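Local coordinates for Lmo0488 protein (Listeria monocytogenes serovar 1/2a, PDB 5TED) that probably activates transcription of protocatechuate biosynthesis genes as a LysR-type regulator, here represented by its effector-binding domain with shikimate bound, at residues V81-A84 against P88-K91; G143-S146 against I151-M154. All blocks are in the same frame, centred on the assembly; numbering follows the deposited sequence.

Interaction 1: residues V81-A84 against P88-K91; sequences VVVA and PLAK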
ATOM      1  N   VAL A  81      -0.521  18.010   8.276  1.00 19.51           N
ATOM      2  CA  VAL A  81      -0.016  17.346   9.473  1.00 18.13           C
ATOM      3  C   VAL A  81      -1.159  16.540  10.081  1.00 18.89           C
ATOM      4  O   VAL A  81      -2.287  17.045  10.210  1.00 16.86           O
ATOM      5  CB  VAL A  81       0.574  18.359  10.472  1.00 18.21           C
ATOM      6  CG1 VAL A  81       0.835  17.692  11.812  1.00 18.23           C
ATOM      7  CG2 VAL A  81       1.883  18.945   9.926  1.00 17.27           C
ATOM      8  N   VAL A  82      -0.877  15.275  10.423  1.00 17.70           N
ATOM      9  CA  VAL A  82      -1.869  14.333  10.924  1.00 18.96           C
ATOM     10  C   VAL A  82      -1.454  13.896  12.326  1.00 18.71           C
ATOM     11  O   VAL A  82      -0.302  13.513  12.553  1.00 18.13           O
ATOM     12  CB  VAL A  82      -2.024  13.121   9.984  1.00 14.52           C
ATOM     13  CG1 VAL A  82      -3.188  12.271  10.410  1.00 16.11           C
ATOM     14  CG2 VAL A  82      -2.190  13.595   8.540  1.00 15.99           C
ATOM     15  N   VAL A  83      -2.394  13.957  13.266  1.00 16.77           N
ATOM     16  CA  VAL A  83      -2.116  13.680  14.665  1.00 17.12           C
ATOM     17  C   VAL A  83      -3.249  12.832  15.204  1.00 22.33           C
ATOM     18  O   VAL A  83      -4.360  12.849  14.665  1.00 21.02           O
ATOM     19  CB  VAL A  83      -1.953  14.987  15.492  1.00 20.14           C
ATOM     20  CG1 VAL A  83      -0.890  15.886  14.865  1.00 17.42           C
ATOM     21  CG2 VAL A  83      -3.278  15.740  15.599  1.00 19.99           C
ATOM     22  N   ALA A  84      -2.963  12.066  16.257  1.00 18.11           N
ATOM     23  CA  ALA A  84      -4.029  11.293  16.875  1.00 19.78           C
ATOM     24  C   ALA A  84      -5.127  12.238  17.353  1.00 22.89           C
ATOM     25  O   ALA A  84      -4.887  13.411  17.646  1.00 24.55           O
ATOM     26  CB  ALA A  84      -3.493  10.451  18.036  1.00 20.55           C
ATOM     27  N   PRO A  88      -2.228  16.767  21.663  1.00 24.95           N
ATOM     28  CA  PRO A  88      -2.292  18.200  21.997  1.00 25.39           C
ATOM     29  C   PRO A  88      -2.489  19.094  20.787  1.00 26.25           C
ATOM     30  O   PRO A  88      -3.136  20.134  20.911  1.00 24.92           O
ATOM     31  CB  PRO A  88      -0.945  18.462  22.676  1.00 26.60           C
ATOM     32  CG  PRO A  88      -0.582  17.143  23.283  1.00 28.35           C
ATOM     33  CD  PRO A  88      -1.085  16.098  22.302  1.00 24.92           C
ATOM     34  N   LEU A  89      -1.965  18.729  19.616  1.00 27.91           N
ATOM     35  CA  LEU A  89      -2.143  19.602  18.463  1.00 30.36           C
ATOM     36  C   LEU A  89      -3.543  19.510  17.874  1.00 25.76           C
ATOM     37  O   LEU A  89      -3.927  20.374  17.074  1.00 23.67           O
ATOM     38  CB  LEU A  89      -1.107  19.278  17.397  1.00 22.30           C
ATOM     39  CG  LEU A  89       0.342  19.608  17.715  1.00 23.13           C
ATOM     40  CD1 LEU A  89       1.218  19.085  16.610  1.00 22.05           C
ATOM     41  CD2 LEU A  89       0.536  21.104  17.849  1.00 30.05           C
ATOM     42  N   ALA A  90      -4.319  18.495  18.260  1.00 29.52           N
ATOM     43  CA  ALA A  90      -5.666  18.334  17.726  1.00 33.73           C
ATOM     44  C   ALA A  90      -6.593  19.480  18.132  1.00 38.53           C
ATOM     45  O   ALA A  90      -7.680  19.616  17.558  1.00 32.94           O
ATOM     46  CB  ALA A  90      -6.248  16.993  18.178  1.00 32.50           C
ATOM     47  N   LYS A  91      -6.205  20.295  19.123  1.00 33.51           N
ATOM     48  CA  LYS A  91      -7.042  21.429  19.500  1.00 39.45           C
ATOM     49  C   LYS A  91      -7.148  22.449  18.380  1.00 36.39           C
ATOM     50  O   LYS A  91      -8.060  23.278  18.401  1.00 35.87           O
ATOM     51  CB  LYS A  91      -6.499  22.145  20.742  1.00 44.34           C
ATOM     52  CG  LYS A  91      -5.946  21.252  21.830  1.00 58.48           C
ATOM     53  CD  LYS A  91      -5.511  22.084  23.042  1.00 66.64           C
ATOM     54  CE  LYS A  91      -4.503  21.337  23.923  1.00 62.96           C
ATOM     55  NZ  LYS A  91      -3.095  21.502  23.445  1.00 55.55           N
TER
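Val83 reaches Leu89 and Ala90 with a separate methyl for each, and this fork forms the close-packed part of the contact. Its CG2 comes to 4.0 Å from Ala90 N and 4.1 Å from Ala90 CB, while CG1 lies 4.2 Å from Leu89 CD1. Chi1 of -55° accounts for the split: CG1 stands beside the backbone N, whereas CG2 is held between that N and the carbonyl carbon. Ala90 CB rests 3.9 Å from Ala84 O; all the contacts are at van der Waals range. In this ligand-binding domain, of the periplasmic-binding-protein type, strand 69-84 ends here, and the chain folds back as a 3-10 segment beside the strand end. Leu89 also packs on Leu168 of strand 165-170 and on Tyr103. The outer side is looser. Pro88 and Lys91 are solvent-exposed, and the CB of Pro88 points away from the strand. Lys91 curls over its own turn, its last torsion bent to 85°, so that NZ donates a hydrogen bond to Pro88 O at 2.9 Å, tilted 27° from the carbonyl plane. Ala90 O likewise accepts a hydrogen bond, from Lys166 NZ of strand 165-170.

Interaction 2: residues G143-S146 against I151-M154; sequences GLVS and ISIM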
ATOM      1  N   GLY A 143      -1.994   4.647   9.901  1.00 12.84           N
ATOM      2  CA  GLY A 143      -2.285   3.587  10.857  1.00 13.45           C
ATOM      3  C   GLY A 143      -1.581   3.814  12.182  1.00 14.94           C
ATOM      4  O   GLY A 143      -2.191   3.710  13.251  1.00 17.74           O
ATOM      5  N   LEU A 144      -0.294   4.168  12.129  1.00 14.76           N
ATOM      6  CA  LEU A 144       0.464   4.404  13.356  1.00 19.05           C
ATOM      7  C   LEU A 144       0.067   5.720  14.019  1.00 14.50           C
ATOM      8  O   LEU A 144       0.054   5.803  15.259  1.00 15.23           O
ATOM      9  CB  LEU A 144       1.969   4.367  13.071  1.00 15.94           C
ATOM     10  CG  LEU A 144       2.517   2.977  12.719  1.00 18.87           C
ATOM     11  CD1 LEU A 144       3.880   3.118  12.070  1.00 12.43           C
ATOM     12  CD2 LEU A 144       2.609   2.112  13.973  1.00 20.21           C
ATOM     13  N   VAL A 145      -0.277   6.752  13.236  1.00 16.51           N
ATOM     14  CA  VAL A 145      -0.744   7.987  13.869  1.00 13.76           C
ATOM     15  C   VAL A 145      -2.014   7.715  14.651  1.00 16.64           C
ATOM     16  O   VAL A 145      -2.213   8.245  15.751  1.00 17.40           O
ATOM     17  CB  VAL A 145      -0.976   9.112  12.838  1.00 14.99           C
ATOM     18  CG1 VAL A 145      -1.485  10.352  13.572  1.00 14.39           C
ATOM     19  CG2 VAL A 145       0.287   9.452  12.108  1.00 17.13           C
ATOM     20  N   SER A 146      -2.873   6.845  14.107  1.00 17.67           N
ATOM     21  CA  SER A 146      -4.168   6.552  14.703  1.00 23.65           C
ATOM     22  C   SER A 146      -4.050   5.907  16.082  1.00 25.32           C
ATOM     23  O   SER A 146      -4.986   6.017  16.886  1.00 20.45           O
ATOM     24  CB  SER A 146      -4.947   5.626  13.761  1.00 20.21           C
ATOM     25  OG  SER A 146      -6.326   5.620  14.068  1.00 31.02           O
ATOM     26  N   ILE A 151       3.214  11.630  15.244  1.00 21.14           N
ATOM     27  CA  ILE A 151       2.497  12.499  14.316  1.00 15.84           C
ATOM     28  C   ILE A 151       3.129  12.331  12.939  1.00 17.26           C
ATOM     29  O   ILE A 151       4.183  11.718  12.788  1.00 17.13           O
ATOM     30  CB  ILE A 151       2.511  13.978  14.752  1.00 19.49           C
ATOM     31  CG1 ILE A 151       3.929  14.562  14.679  1.00 17.16           C
ATOM     32  CG2 ILE A 151       1.871  14.154  16.141  1.00 23.40           C
ATOM     33  CD1 ILE A 151       3.946  16.093  14.900  1.00 19.91           C
ATOM     34  N   SER A 152       2.501  12.925  11.924  1.00 15.06           N
ATOM     35  CA  SER A 152       3.109  12.823  10.602  1.00 18.33           C
ATOM     36  C   SER A 152       2.775  14.048   9.757  1.00 21.42           C
ATOM     37  O   SER A 152       1.810  14.766  10.021  1.00 19.16           O
ATOM     38  CB  SER A 152       2.659  11.542   9.885  1.00 21.50           C
ATOM     39  OG  SER A 152       1.342  11.688   9.379  1.00 24.39           O
ATOM     40  N   ILE A 153       3.608  14.279   8.738  1.00 15.81           N
ATOM     41  CA  ILE A 153       3.285  15.149   7.611  1.00 18.77           C
ATOM     42  C   ILE A 153       3.162  14.261   6.381  1.00 19.25           C
ATOM     43  O   ILE A 153       4.054  13.452   6.108  1.00 16.56           O
ATOM     44  CB  ILE A 153       4.357  16.232   7.408  1.00 19.21           C
ATOM     45  CG1 ILE A 153       4.054  17.081   6.171  1.00 22.12           C
ATOM     46  CG2 ILE A 153       5.730  15.594   7.253  1.00 23.17           C
ATOM     47  CD1 ILE A 153       5.009  18.265   6.001  1.00 16.13           C
ATOM     48  N   MET A 154       2.064  14.390   5.644  1.00 14.66           N
ATOM     49  CA  MET A 154       1.785  13.460   4.553  1.00 12.89           C
ATOM     50  C   MET A 154       0.777  14.106   3.615  1.00 17.03           C
ATOM     51  O   MET A 154       0.179  15.129   3.951  1.00 14.33           O
ATOM     52  CB  MET A 154       1.259  12.115   5.081  1.00 18.75           C
ATOM     53  CG  MET A 154      -0.059  12.203   5.813  1.00 14.95           C
ATOM     54  SD  MET A 154      -0.514  10.692   6.717  1.00 17.69           S
ATOM     55  CE  MET A 154      -0.521   9.484   5.387  1.00 17.03           C
TER
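Val145, close to the C-terminal end of helix 138-146, and Ile151, at the entry to strand 152-155, bring their backbones to a CA-CA distance of 5.6 Å. The two segments belong to what is probably the return limb of a beta-alpha-beta crossover: strand 130-135 leads into the helix, and a short loop returns the chain. The evidence is that Ile151 bonds through its backbone to both Ser104 and Ile106, consistent with parallel pairing with strand 104-108, which also pairs with strand 130-135. The contact buries 99 Å² in all and rests mainly on one side chain. Val145 has CG1 anti to its N (chi1 179°), and this places CG2 anti to the carbonyl carbon, where it can reach the strand. That methyl lies 4.1 Å from Ile151 C and 3.9 Å from Ser152 CB. Ile151 contributes backbone here, since its CB points away from the helix and its side chain packs instead against Tyr103, Tyr105 and Val83. Val82 and Met141 also pack around Ser152, and Leu144, on the same helix, meets Phe38 of the second subunit. The side chain of Ser152 is about 10 Å from the bound shikimate and is not part of the pocket; Asp138, at the start of the same helix, is. Ser152 OG, turned between its own N and carbonyl carbon by chi1 of 77°, is buried with no hydrogen-bonding partner in the model, and Val145 CG2 lies 3.7 Å from it.

How the interactions relate
Along the chain the two contacts stand in series, neither nested nor crossed. Interaction 1 closes first, a three-residue loop turning strand 69-84 back on the 3-10 segment 88-91. The chain then runs through strands 104-108 and 130-135 before interaction 2 closes a short loop, with four residues between 143-146 and 151-154. In space their centres are about 9 Å apart, because strands 69-84 and 152-155 are antiparallel neighbours in one sheet: Val82 N lies 2.8 Å from Ser152 O, a probable hydrogen bond. Packing adds a second tie, with Ala84 CB 3.4 Å from Val145 O and Val83 C 3.5 Å from Val145 CG1, which joins the strand end to the helix end.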